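Local coordinates for lipolytic enzyme, g-d-s-l (Clostridium thermocellum, PDB 2W47), which serves as the carbohydrate-binding module, of family 6, of a GDSL lipolytic enzyme: a beta-sandwich domain that holds a glycan and a calcium ion, at residues A[7-11]-A[27-32]; A[42-46]-A[123-128]; A[50-56]-A[99-105]; A[67-71]-A[118-123]. One frame throughout, in Å; residues are numbered along the deposited sequence. Where two conformers were deposited one is given.

Contact 2 lies in the core of the beta sandwich, contacts 1 and 4 lead from it toward the glycan pocket, and contact 3 is at the other end. Contact 2, its centre about 5 Å from that of the chain, packs one sheet on the other. Contact 1 lies against it, centres about 9 Å apart, with Tyr7 N 2.7 Å from Leu126 O and Thr27 OG1 2.8 Å from Asp124 OD2. Contact 3 pairs two strands, its centre about 22 Å from that of contact 4. Contact 4 shares Val123 with contact 2 and carries the pocket residues Arg68 and Asn122; contact 1 adds Tyr31, whose side chain comes within about 4 Å of the bound 4-deoxy-beta-L-threo-hex-4-enopyranuronic acid.

Contact 1 of 4, residues A[7-11]-A[27-32]; sequences YQAED and TGSCYV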
loop_
_atom_site.group_PDB
_atom_site.type_symbol
_atom_site.label_atom_id
_atom_site.label_comp_id
_atom_site.label_asym_id
_atom_site.label_seq_id
_atom_site.Cartn_x
_atom_site.Cartn_y
_atom_site.Cartn_z
ATOM N N TYR A 7 2.633 -0.026 -9.177
ATOM C CA TYR A 7 3.850 -0.472 -8.516
ATOM C C TYR A 7 3.555 -1.853 -7.961
ATOM O O TYR A 7 2.836 -1.996 -6.967
ATOM C CB TYR A 7 4.258 0.530 -7.428
ATOM C CG TYR A 7 4.720 1.824 -8.038
ATOM C CD1 TYR A 7 6.062 2.025 -8.361
ATOM C CD2 TYR A 7 3.808 2.827 -8.363
ATOM C CE1 TYR A 7 6.486 3.204 -8.960
ATOM C CE2 TYR A 7 4.223 4.008 -8.964
ATOM C CZ TYR A 7 5.557 4.187 -9.263
ATOM O OH TYR A 7 5.991 5.348 -9.864
ATOM N N GLN A 8 4.069 -2.878 -8.639
ATOM C CA GLN A 8 3.732 -4.248 -8.281
ATOM C C GLN A 8 4.452 -4.721 -7.021
ATOM O O GLN A 8 5.487 -4.182 -6.643
ATOM C CB GLN A 8 4.010 -5.217 -9.445
ATOM C CG GLN A 8 2.826 -5.389 -10.412
ATOM C CD GLN A 8 1.665 -6.118 -9.767
ATOM O OE1 GLN A 8 1.821 -6.725 -8.704
ATOM N NE2 GLN A 8 0.494 -6.066 -10.403
ATOM N N ALA A 9 3.888 -5.743 -6.386
ATOM C CA ALA A 9 4.443 -6.304 -5.152
ATOM C C ALA A 9 5.933 -6.632 -5.283
ATOM O O ALA A 9 6.729 -6.316 -4.385
ATOM C CB ALA A 9 3.657 -7.554 -4.740
ATOM N N GLU A 10 6.309 -7.242 -6.407
ATOM C CA GLU A 10 7.685 -7.718 -6.596
ATOM C C GLU A 10 8.704 -6.574 -6.656
ATOM O O GLU A 10 9.910 -6.797 -6.503
ATOM C CB GLU A 10 7.800 -8.611 -7.854
ATOM C CG GLU A 10 7.677 -7.826 -9.179
ATOM C CD GLU A 10 7.351 -8.640 -10.435
ATOM O OE1 GLU A 10 6.841 -8.019 -11.395
ATOM O OE2 GLU A 10 7.587 -9.864 -10.490
ATOM N N ASP A 11 8.229 -5.352 -6.885
ATOM C CA ASP A 11 9.133 -4.204 -7.007
ATOM C C ASP A 11 9.290 -3.404 -5.718
ATOM O O ASP A 11 10.063 -2.441 -5.652
ATOM C CB ASP A 11 8.724 -3.331 -8.180
ATOM C CG ASP A 11 8.987 -4.016 -9.521
ATOM O OD1 ASP A 11 10.070 -4.628 -9.688
ATOM O OD2 ASP A 11 8.108 -3.974 -10.393
ATOM N N THR A 27 -2.877 -9.712 -8.931
ATOM C CA THR A 27 -2.467 -9.391 -10.297
ATOM C C THR A 27 -0.946 -9.434 -10.382
ATOM O O THR A 27 -0.247 -9.388 -9.367
ATOM C CB THR A 27 -2.978 -8.004 -10.751
ATOM O OG1 THR A 27 -2.456 -6.984 -9.892
ATOM C CG2 THR A 27 -4.508 -7.956 -10.749
ATOM N N GLY A 28 -0.427 -9.512 -11.599
ATOM C CA GLY A 28 1.006 -9.686 -11.783
ATOM C C GLY A 28 1.477 -10.999 -11.185
ATOM O O GLY A 28 0.729 -11.972 -11.109
ATOM N N SER A 29 2.720 -11.005 -10.717
ATOM C CA SER A 29 3.372 -12.251 -10.341
ATOM C C SER A 29 3.039 -12.754 -8.938
ATOM O O SER A 29 3.172 -13.948 -8.666
ATOM C CB SER A 29 4.883 -12.096 -10.485
ATOM O OG SER A 29 5.362 -11.062 -9.645
ATOM N N CYS A 30 2.631 -11.849 -8.047
ATOM C CA CYS A 30 2.479 -12.197 -6.641
ATOM C C CYS A 30 1.901 -11.017 -5.878
ATOM O O CYS A 30 1.590 -9.978 -6.454
ATOM C CB CYS A 30 3.848 -12.584 -6.047
ATOM S SG CYS A 30 5.103 -11.270 -6.138
ATOM N N TYR A 31 1.777 -11.189 -4.567
ATOM C CA TYR A 31 1.366 -10.117 -3.669
ATOM C C TYR A 31 2.179 -10.234 -2.382
ATOM O O TYR A 31 2.870 -11.239 -2.163
ATOM C CB TYR A 31 -0.142 -10.193 -3.392
ATOM C CG TYR A 31 -0.575 -11.475 -2.710
ATOM C CD1 TYR A 31 -0.548 -11.592 -1.316
ATOM C CD2 TYR A 31 -1.017 -12.568 -3.453
ATOM C CE1 TYR A 31 -0.939 -12.766 -0.679
ATOM C CE2 TYR A 31 -1.424 -13.747 -2.829
ATOM C CZ TYR A 31 -1.393 -13.837 -1.444
ATOM O OH TYR A 31 -1.785 -15.002 -0.831
ATOM N N VAL A 32 2.104 -9.202 -1.547
ATOM C CA VAL A 32 2.805 -9.202 -0.265
ATOM C C VAL A 32 1.917 -9.735 0.849
ATOM O O VAL A 32 0.778 -9.315 0.999
ATOM C CB VAL A 32 3.270 -7.790 0.137
ATOM C CG1 VAL A 32 4.085 -7.852 1.420
ATOM C CG2 VAL A 32 4.100 -7.161 -0.967
HETATM O O HOH W 1 4.293 -8.519 -8.166
HETATM O O HOH W 2 2.292 -9.263 -8.802
HETATM O O HOH W 3 4.081 -8.479 -11.324
#
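The Gln8 amide and the Glu10 carboxylate meet Thr27 and Ser29, in the loop before strand 31-34, in different ways. Thr27 OG1 lies in the amide plane of Gln8, only 4° out of it, and takes a hydrogen from Gln8 NE2 at 3.1 Å; the two side chains cross at about a right angle. Ser29 OG instead comes from above the carboxylate plane of Glu10, 74° out of it, and donates to Glu10 OE2 at 2.7 Å. Glu10 CG stands between its own backbone N and carbonyl carbon (chi1 71°), and the extended chain beyond it carries the carboxylate across to the serine. Single waters bridge the same groups. One donates to Gln8 OE1 and to Ser29 OG while accepting from Glu10 N; another donates to Glu10 OE1, its oxygen 2.8 Å away, and accepts from Ser29 N. Nearer strand 31-34, Ala9 CB touches Tyr31 CA at 3.6 Å and Val32 CG2 at 3.8 Å. Asp124 of strand 122-130 binds Thr27 OG1 as well, and the Tyr31 hydroxyl reaches Glu20 and Asn23 of the glycan pocket. A short 3-10 turn is thus tied to its loop largely by side-chain polar groups and bridging water, with a small apolar patch where the loop enters the strand; the charge of Glu10 is probably eased by the serine hydroxyl and its water.

Contact 2 of 4, residues A[42-46]-A[123-128]; sequences IEWNV and VDYLKV
Between Val123, which packs on Ile42, and Leu126, which packs on Trp44, Asp124 turns its side chain to the far side of the strand, where OD2 is gripped by a salt bridge from Arg59 as well as by Thr27. Trp44 in turn gives its indole NE1 hydrogen to Gln8 O, at the end of edge strand 5-8. No hydrogen bond joins 42-46 to 123-128, and across this contact the ring is met mainly by apolar groups. Leu126 CB sits over one face of the six-membered ring, 3.7 Å from its centroid and 19° off the normal, a CH-pi contact shifted toward the rim. The two side chains slide past each other in opposite directions, which also brings Leu126 CD2 to 3.7 Å from Trp44 CE3. At the ring edge, near its plane, Val123 CG1 stands 4.1 Å from Trp44 CH2. The same methyl receives Ile42 CD1 at 3.7 Å: Ile42 CG1 lies between backbone N and carbonyl carbon (chi1 66°), and the extended CG1-CD1 arm then points across to the valine. At the other end Val46 and Val128 meet tip to tip, CG1 to CG2 at 3.9 Å, while Val46 CG2 touches Leu126 CD2 at the same separation. Strand 41-48 belongs to the five-stranded sheet and strand 122-130 to the four-stranded one; the axes of the two short strand segments approach to 9.4 Å and cross at -31°, the aligned face-to-face packing of a beta sandwich. Cohesion between the sheets here therefore comes from dispersion and burial of apolar surface, while Trp44 NE1 and Asp124 find their polar partners outside the two segments.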
loop_
_atom_site.group_PDB
_atom_site.type_symbol
_atom_site.label_atom_id
_atom_site.label_comp_id
_atom_site.label_asym_id
_atom_site.label_seq_id
_atom_site.Cartn_x
_atom_site.Cartn_y
_atom_site.Cartn_z
ATOM N N ILE A 42 6.063 -2.485 3.667
ATOM C CA ILE A 42 6.314 -2.502 2.232
ATOM C C ILE A 42 6.637 -1.073 1.812
ATOM O O ILE A 42 5.993 -0.117 2.260
ATOM C CB ILE A 42 5.106 -3.042 1.423
ATOM C CG1 ILE A 42 3.900 -2.102 1.539
ATOM C CG2 ILE A 42 4.775 -4.464 1.857
ATOM C CD1 ILE A 42 2.619 -2.639 0.922
ATOM N N GLU A 43 7.651 -0.933 0.966
ATOM C CA GLU A 43 8.122 0.375 0.548
ATOM C C GLU A 43 8.342 0.388 -0.946
ATOM O O GLU A 43 8.955 -0.524 -1.494
ATOM C CB GLU A 43 9.422 0.693 1.273
ATOM C CG GLU A 43 10.014 2.035 0.944
ATOM C CD GLU A 43 11.195 2.327 1.823
ATOM O OE1 GLU A 43 10.985 2.716 2.991
ATOM O OE2 GLU A 43 12.349 2.183 1.346
ATOM N N TRP A 44 7.851 1.433 -1.601
ATOM C CA TRP A 44 8.113 1.620 -3.013
ATOM C C TRP A 44 8.786 2.951 -3.270
ATOM O O TRP A 44 8.532 3.943 -2.576
ATOM C CB TRP A 44 6.814 1.602 -3.811
ATOM C CG TRP A 44 6.222 0.265 -4.095
ATOM C CD1 TRP A 44 6.588 -0.609 -5.081
ATOM C CD2 TRP A 44 5.094 -0.319 -3.440
ATOM N NE1 TRP A 44 5.768 -1.711 -5.064
ATOM C CE2 TRP A 44 4.842 -1.557 -4.067
ATOM C CE3 TRP A 44 4.276 0.082 -2.375
ATOM C CZ2 TRP A 44 3.808 -2.393 -3.675
ATOM C CZ3 TRP A 44 3.248 -0.756 -1.984
ATOM C CH2 TRP A 44 3.026 -1.980 -2.633
ATOM N N ASN A 45 9.642 2.957 -4.289
ATOM C CA ASN A 45 10.191 4.182 -4.840
ATOM C C ASN A 45 9.286 4.661 -5.966
ATOM O O ASN A 45 9.255 4.086 -7.053
ATOM C CB ASN A 45 11.618 3.936 -5.330
ATOM C CG ASN A 45 12.591 3.769 -4.194
ATOM O OD1 ASN A 45 12.626 4.577 -3.270
ATOM N ND2 ASN A 45 13.406 2.717 -4.265
ATOM N N VAL A 46 8.518 5.704 -5.669
ATOM C CA VAL A 46 7.456 6.169 -6.554
ATOM C C VAL A 46 7.872 7.455 -7.248
ATOM O O VAL A 46 8.281 8.416 -6.602
ATOM C CB VAL A 46 6.142 6.366 -5.753
ATOM C CG1 VAL A 46 5.047 7.026 -6.604
ATOM C CG2 VAL A 46 5.645 5.024 -5.251
ATOM N N VAL A 123 -1.203 -7.312 0.244
ATOM C CA VAL A 123 -1.171 -6.159 -0.670
ATOM C C VAL A 123 -0.710 -6.580 -2.064
ATOM O O VAL A 123 0.401 -7.118 -2.247
ATOM C CB VAL A 123 -0.280 -5.007 -0.138
ATOM C CG1 VAL A 123 -0.233 -3.873 -1.139
ATOM C CG2 VAL A 123 -0.811 -4.492 1.213
ATOM N N ASP A 124 -1.578 -6.347 -3.040
ATOM C CA ASP A 124 -1.343 -6.743 -4.420
ATOM C C ASP A 124 -0.413 -5.768 -5.142
ATOM O O ASP A 124 0.526 -6.182 -5.844
ATOM C CB ASP A 124 -2.699 -6.800 -5.135
ATOM C CG ASP A 124 -2.613 -7.372 -6.526
ATOM O OD1 ASP A 124 -1.701 -8.178 -6.796
ATOM O OD2 ASP A 124 -3.494 -7.034 -7.345
ATOM N N TYR A 125 -0.692 -4.479 -4.981
ATOM C CA TYR A 125 0.068 -3.411 -5.621
ATOM C C TYR A 125 -0.297 -2.064 -5.033
ATOM O O TYR A 125 -1.263 -1.948 -4.265
ATOM C CB TYR A 125 -0.156 -3.392 -7.144
ATOM C CG TYR A 125 -1.572 -3.161 -7.638
ATOM C CD1 TYR A 125 -2.221 -1.937 -7.443
ATOM C CD2 TYR A 125 -2.226 -4.135 -8.379
ATOM C CE1 TYR A 125 -3.509 -1.715 -7.933
ATOM C CE2 TYR A 125 -3.503 -3.921 -8.878
ATOM C CZ TYR A 125 -4.137 -2.708 -8.649
ATOM O OH TYR A 125 -5.407 -2.477 -9.134
ATOM N N LEU A 126 0.490 -1.059 -5.402
ATOM C CA LEU A 126 0.181 0.334 -5.151
ATOM C C LEU A 126 -0.015 0.989 -6.508
ATOM O O LEU A 126 0.844 0.888 -7.376
ATOM C CB LEU A 126 1.332 1.005 -4.398
ATOM C CG LEU A 126 1.295 2.531 -4.272
ATOM C CD1 LEU A 126 0.146 2.998 -3.393
ATOM C CD2 LEU A 126 2.623 3.054 -3.747
ATOM N N LYS A 127 -1.150 1.652 -6.682
ATOM C CA LYS A 127 -1.481 2.365 -7.908
ATOM C C LYS A 127 -1.387 3.855 -7.621
ATOM O O LYS A 127 -1.946 4.338 -6.637
ATOM C CB LYS A 127 -2.899 1.992 -8.322
ATOM C CG LYS A 127 -3.450 2.734 -9.541
ATOM C CD LYS A 127 -4.899 2.310 -9.777
ATOM C CE LYS A 127 -5.506 2.950 -11.006
ATOM N NZ LYS A 127 -6.879 2.421 -11.234
ATOM N N VAL A 128 -0.680 4.583 -8.484
ATOM C CA VAL A 128 -0.409 6.001 -8.268
ATOM C C VAL A 128 -0.841 6.774 -9.501
ATOM O O VAL A 128 -0.482 6.427 -10.627
ATOM C CB VAL A 128 1.101 6.260 -7.962
ATOM C CG1 VAL A 128 1.401 7.738 -7.695
ATOM C CG2 VAL A 128 1.549 5.414 -6.769
#

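Contact 3 of 4, residues A[50-56]-A[99-105]; sequences SSGSYAL and IVANLNQ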
loop_
_atom_site.group_PDB
_atom_site.type_symbol
_atom_site.label_atom_id
_atom_site.label_comp_id
_atom_site.label_asym_id
_atom_site.label_seq_id
_atom_site.Cartn_x
_atom_site.Cartn_y
_atom_site.Cartn_z
ATOM N N SER A 50 5.723 15.485 -11.794
ATOM C CA SER A 50 5.689 16.853 -11.309
ATOM C C SER A 50 5.266 16.860 -9.850
ATOM O O SER A 50 4.590 15.936 -9.385
ATOM C CB SER A 50 4.721 17.701 -12.147
ATOM O OG SER A 50 3.446 17.089 -12.242
ATOM N N SER A 51 5.678 17.889 -9.122
ATOM C CA SER A 51 5.262 18.038 -7.739
ATOM C C SER A 51 3.768 18.300 -7.696
ATOM O O SER A 51 3.225 18.990 -8.560
ATOM C CB SER A 51 6.025 19.164 -7.052
ATOM O OG SER A 51 7.413 18.885 -7.054
ATOM N N GLY A 52 3.100 17.728 -6.706
ATOM C CA GLY A 52 1.667 17.937 -6.566
ATOM C C GLY A 52 0.969 16.795 -5.866
ATOM O O GLY A 52 1.609 15.942 -5.247
ATOM N N SER A 53 -0.357 16.780 -5.969
ATOM C CA SER A 53 -1.178 15.811 -5.249
ATOM C C SER A 53 -1.413 14.561 -6.087
ATOM O O SER A 53 -1.761 14.643 -7.266
ATOM C CB SER A 53 -2.513 16.437 -4.842
ATOM O OG SER A 53 -2.314 17.683 -4.200
ATOM N N TYR A 54 -1.209 13.405 -5.461
ATOM C CA TYR A 54 -1.369 12.115 -6.125
ATOM C C TYR A 54 -2.232 11.211 -5.282
ATOM O O TYR A 54 -2.127 11.212 -4.058
ATOM C CB TYR A 54 -0.012 11.436 -6.352
ATOM C CG TYR A 54 0.814 12.110 -7.420
ATOM C CD1 TYR A 54 0.884 11.582 -8.701
ATOM C CD2 TYR A 54 1.515 13.278 -7.144
ATOM C CE1 TYR A 54 1.633 12.214 -9.696
ATOM C CE2 TYR A 54 2.269 13.911 -8.126
ATOM C CZ TYR A 54 2.321 13.371 -9.397
ATOM O OH TYR A 54 3.070 13.999 -10.382
ATOM N N ALA A 55 -3.068 10.427 -5.950
ATOM C CA ALA A 55 -3.763 9.329 -5.296
ATOM C C ALA A 55 -2.805 8.150 -5.166
ATOM O O ALA A 55 -2.094 7.810 -6.117
ATOM C CB ALA A 55 -4.992 8.935 -6.083
ATOM N N LEU A 56 -2.785 7.573 -3.968
ATOM C CA LEU A 56 -2.029 6.365 -3.661
ATOM C C LEU A 56 -3.063 5.334 -3.251
ATOM O O LEU A 56 -3.663 5.446 -2.185
ATOM C CB LEU A 56 -1.060 6.621 -2.499
ATOM C CG LEU A 56 -0.181 7.875 -2.576
ATOM C CD1 LEU A 56 0.678 8.013 -1.322
ATOM C CD2 LEU A 56 0.680 7.833 -3.823
ATOM N N ILE A 99 -5.304 7.042 -0.271
ATOM C CA ILE A 99 -5.152 8.387 0.268
ATOM C C ILE A 99 -4.665 9.294 -0.845
ATOM O O ILE A 99 -4.175 8.827 -1.878
ATOM C CB ILE A 99 -4.158 8.469 1.470
ATOM C CG1 ILE A 99 -2.760 7.974 1.079
ATOM C CG2 ILE A 99 -4.703 7.741 2.695
ATOM C CD1 ILE A 99 -1.686 8.319 2.093
ATOM N N VAL A 100 -4.813 10.593 -0.634
ATOM C CA VAL A 100 -4.195 11.581 -1.490
ATOM C C VAL A 100 -3.021 12.169 -0.710
ATOM O O VAL A 100 -3.151 12.488 0.468
ATOM C CB VAL A 100 -5.206 12.671 -1.911
ATOM C CG1 VAL A 100 -4.525 13.752 -2.710
ATOM C CG2 VAL A 100 -6.330 12.052 -2.724
ATOM N N ALA A 101 -1.873 12.286 -1.369
ATOM C CA ALA A 101 -0.675 12.813 -0.731
ATOM C C ALA A 101 0.089 13.703 -1.682
ATOM O O ALA A 101 0.058 13.497 -2.896
ATOM C CB ALA A 101 0.218 11.663 -0.271
ATOM N N ASN A 102 0.778 14.689 -1.115
ATOM C CA ASN A 102 1.656 15.537 -1.899
ATOM C C ASN A 102 2.986 14.835 -2.127
ATOM O O ASN A 102 3.610 14.349 -1.178
ATOM C CB ASN A 102 1.868 16.889 -1.217
ATOM C CG ASN A 102 0.647 17.791 -1.311
ATOM O OD1 ASN A 102 0.363 18.562 -0.395
ATOM N ND2 ASN A 102 -0.079 17.698 -2.421
ATOM N N LEU A 103 3.391 14.762 -3.390
ATOM C CA LEU A 103 4.665 14.158 -3.777
ATOM C C LEU A 103 5.558 15.214 -4.413
ATOM O O LEU A 103 5.063 16.191 -4.982
ATOM C CB LEU A 103 4.454 13.006 -4.770
ATOM C CG LEU A 103 3.561 11.828 -4.352
ATOM C CD1 LEU A 103 3.606 10.749 -5.422
ATOM C CD2 LEU A 103 3.955 11.265 -2.987
ATOM N N ASN A 104 6.870 15.011 -4.313
ATOM C CA ASN A 104 7.856 15.893 -4.945
ATOM C C ASN A 104 8.246 15.361 -6.312
ATOM O O ASN A 104 8.276 14.153 -6.521
ATOM C CB ASN A 104 9.118 15.986 -4.082
ATOM C CG ASN A 104 8.829 16.348 -2.642
ATOM O OD1 ASN A 104 8.255 17.397 -2.351
ATOM N ND2 ASN A 104 9.253 15.487 -1.724
ATOM N N GLN A 105 8.574 16.254 -7.246
ATOM C CA GLN A 105 9.081 15.815 -8.543
ATOM C C GLN A 105 10.268 14.878 -8.334
ATOM O O GLN A 105 11.174 15.174 -7.549
ATOM C CB GLN A 105 9.491 17.006 -9.422
ATOM C CG GLN A 105 9.855 16.601 -10.848
ATOM C CD GLN A 105 10.121 17.784 -11.765
ATOM O OE1 GLN A 105 9.366 18.029 -12.707
ATOM N NE2 GLN A 105 11.198 18.511 -11.501
#
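Tyr54 and Leu103 cross at about a right angle on the inward face of an antiparallel pair. Leu103 CD1 comes 3.7 Å from Tyr54 CG, approaching the ring obliquely. The bond from Tyr54 OH to Ser50 O, 2.7 Å long, in the carbonyl plane and on a lone pair, probably helps to fix the ring, linking it to the residues before strand 52-61. Farther along the same face Leu56 CD1 lies 3.8 Å from Ala101 CB; with CG anti to the carbonyl carbon (chi1 -48°), Leu56 is turned to that alanine, and it crosses Ile99 obliquely, CD1 to CD1 at 4.2 Å. On the other face of the pair, which carries Ser53, Ala55, Val100 and Asn102, Val100 CG1 touches Ser53 CB. Backbone bonds run in pairs between Gly52 and Leu103, Tyr54 and Ala101, and Leu56 and Ile99, with Leu56 N to Ile99 O at 2.8 Å. Beyond the Gly52-Leu103 pair, Gln105 N donates to Ser51 OG at 2.9 Å, which carries the join past the strands. Strand 95-103 is the outermost of the four-stranded sheet, and 52-61 separates it from 122-130, whose Val128 and Leu126 touch Tyr54 and Leu56. Across the sandwich, Leu103 and Leu56 pack on Ile110 of strand 106-114, and Tyr54 on Ala48 of strand 41-48.

Contact 4 of 4, residues A[67-71]-A[118-123]; sequences NRPMR and DGGPNV. With AQA (4-deoxy-beta-L-threo-hex-4-enopyranuronic acid), chain B.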
loop_
_atom_site.group_PDB
_atom_site.type_symbol
_atom_site.label_atom_id
_atom_site.label_comp_id
_atom_site.label_asym_id
_atom_site.label_seq_id
_atom_site.Cartn_x
_atom_site.Cartn_y
_atom_site.Cartn_z
ATOM N N ASN A 67 -9.806 -4.833 11.388
ATOM C CA ASN A 67 -9.044 -3.820 10.671
ATOM C C ASN A 67 -7.552 -4.058 10.879
ATOM O O ASN A 67 -7.111 -4.359 11.994
ATOM C CB ASN A 67 -9.440 -2.443 11.213
ATOM C CG ASN A 67 -8.795 -1.301 10.458
ATOM O OD1 ASN A 67 -8.425 -1.435 9.291
ATOM N ND2 ASN A 67 -8.653 -0.161 11.123
ATOM N N ARG A 68 -6.778 -3.918 9.801
ATOM C CA ARG A 68 -5.316 -4.034 9.863
ATOM C C ARG A 68 -4.713 -2.688 9.483
ATOM O O ARG A 68 -4.295 -2.487 8.338
ATOM C CB ARG A 68 -4.826 -5.142 8.924
ATOM C CG ARG A 68 -5.178 -6.526 9.441
ATOM C CD ARG A 68 -4.520 -7.624 8.632
ATOM N NE ARG A 68 -4.660 -8.932 9.268
ATOM C CZ ARG A 68 -4.086 -10.037 8.806
ATOM N NH1 ARG A 68 -3.339 -9.991 7.704
ATOM N NH2 ARG A 68 -4.255 -11.189 9.443
ATOM N N PRO A 69 -4.683 -1.752 10.442
ATOM C CA PRO A 69 -4.269 -0.391 10.130
ATOM C C PRO A 69 -2.773 -0.295 9.852
ATOM O O PRO A 69 -1.972 -1.090 10.374
ATOM C CB PRO A 69 -4.658 0.388 11.394
ATOM C CG PRO A 69 -4.563 -0.628 12.487
ATOM C CD PRO A 69 -5.050 -1.899 11.867
ATOM N N MET A 70 -2.406 0.666 9.010
ATOM C CA MET A 70 -1.001 0.886 8.682
ATOM C C MET A 70 -0.641 2.349 8.724
ATOM O O MET A 70 -1.454 3.216 8.396
ATOM C CB MET A 70 -0.635 0.294 7.318
ATOM C CG MET A 70 -0.920 -1.190 7.218
ATOM S SD MET A 70 0.136 -2.026 6.020
ATOM C CE MET A 70 -0.713 -1.643 4.486
ATOM N N ARG A 71 0.589 2.606 9.149
ATOM C CA ARG A 71 1.161 3.939 9.188
ATOM C C ARG A 71 1.791 4.218 7.828
ATOM O O ARG A 71 2.657 3.466 7.379
ATOM C CB ARG A 71 2.229 3.976 10.283
ATOM C CG ARG A 71 2.590 5.355 10.817
ATOM C CD ARG A 71 3.653 5.276 11.915
ATOM N NE ARG A 71 3.229 4.448 13.043
ATOM C CZ ARG A 71 3.654 3.206 13.273
ATOM N NH1 ARG A 71 3.197 2.545 14.325
ATOM N NH2 ARG A 71 4.529 2.623 12.462
ATOM N N ASP A 118 -1.433 -8.465 14.304
ATOM C CA ASP A 118 -1.742 -9.425 13.248
ATOM C C ASP A 118 -1.129 -8.992 11.914
ATOM O O ASP A 118 -1.336 -9.652 10.900
ATOM C CB ASP A 118 -3.254 -9.629 13.106
ATOM C CG ASP A 118 -3.628 -11.045 12.687
ATOM O OD1 ASP A 118 -2.801 -11.975 12.827
ATOM O OD2 ASP A 118 -4.771 -11.219 12.222
ATOM N N GLY A 119 -0.354 -7.910 11.927
ATOM C CA GLY A 119 0.337 -7.431 10.728
ATOM C C GLY A 119 -0.538 -6.640 9.780
ATOM O O GLY A 119 -1.634 -6.193 10.143
ATOM N N GLY A 120 -0.038 -6.448 8.561
ATOM C CA GLY A 120 -0.760 -5.680 7.557
ATOM C C GLY A 120 -1.652 -6.572 6.718
ATOM O O GLY A 120 -1.553 -7.802 6.800
ATOM N N PRO A 121 -2.509 -5.962 5.886
ATOM C CA PRO A 121 -3.313 -6.732 4.947
ATOM C C PRO A 121 -2.393 -7.345 3.894
ATOM O O PRO A 121 -1.233 -6.933 3.756
ATOM C CB PRO A 121 -4.187 -5.662 4.284
ATOM C CG PRO A 121 -3.347 -4.428 4.327
ATOM C CD PRO A 121 -2.689 -4.510 5.687
ATOM N N ASN A 122 -2.904 -8.313 3.147
ATOM C CA ASN A 122 -2.192 -8.743 1.944
ATOM C C ASN A 122 -2.311 -7.642 0.906
ATOM O O ASN A 122 -3.392 -7.074 0.721
ATOM C CB ASN A 122 -2.758 -10.045 1.404
ATOM C CG ASN A 122 -2.403 -11.237 2.265
ATOM O OD1 ASN A 122 -1.534 -11.167 3.135
ATOM N ND2 ASN A 122 -3.081 -12.363 2.019
ATOM N N VAL A 123 -1.203 -7.312 0.244
ATOM C CA VAL A 123 -1.171 -6.159 -0.670
ATOM C C VAL A 123 -0.710 -6.580 -2.064
ATOM O O VAL A 123 0.401 -7.118 -2.247
ATOM C CB VAL A 123 -0.280 -5.007 -0.138
ATOM C CG1 VAL A 123 -0.233 -3.873 -1.139
ATOM C CG2 VAL A 123 -0.811 -4.492 1.213
HETATM O O6A AQA B . -3.406 -13.686 8.439
HETATM C C6 AQA B . -2.837 -13.532 7.323
HETATM O O6B AQA B . -2.097 -12.547 7.074
HETATM C C5 AQA B . -3.035 -14.444 6.369
HETATM O O5 AQA B . -3.927 -15.549 6.696
HETATM C C4 AQA B . -2.458 -14.325 5.151
HETATM C C3 AQA B . -2.508 -15.477 4.167
HETATM O O3 AQA B . -2.351 -15.024 2.815
HETATM C C2 AQA B . -3.855 -16.170 4.332
HETATM O O2 AQA B . -3.969 -17.288 3.450
HETATM C C1 AQA B . -4.019 -16.641 5.774
HETATM O O HOH W 4 -6.516 -8.961 11.505
HETATM O O HOH W 5 -1.903 -3.574 11.518
#
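In the glycan pocket of this family 6 module, Arg68 projects from the loop before strand 70-74 and lies along the 118-121 loop to reach the bound ligand. Its chain is extended from CG to NE (chi3 170°), which places the guanidinium in front of the carboxylate of 4-deoxy-beta-L-threo-hex-4-enopyranuronic acid. Two nearly straight bonds join them: Arg68 NH1 to O6B at 2.9 Å and Arg68 NH2 to O6A at 2.8 Å. The protein holds the same group from other directions. Asp118 O lies 3.5 Å above the centre of one guanidinium face. Asp118 OD2 takes Arg68 NH2 in a salt bridge at 2.8 Å, weak as a hydrogen bond, with the carboxylate plane turned 79° from the guanidinium, and a water links Arg68 NE to that oxygen. Arg68 NH1 also donates to Gly120 O at 3.0 Å, from 40° out of the carbonyl plane. The pocket, at the end of the sandwich where strand 122-130 begins, is extended by Asn122, whose ND2 binds O3 of the ligand at 2.9 Å. Asn36 binds Asp118 OD1 and the same ligand, and is part of the calcium site. Next along the strand, Met70 CE meets Pro121 CD head-on at 3.7 Å and also touches Val123 CG2. Arg68 O is buried here without a polar partner, packed against Pro121 CD.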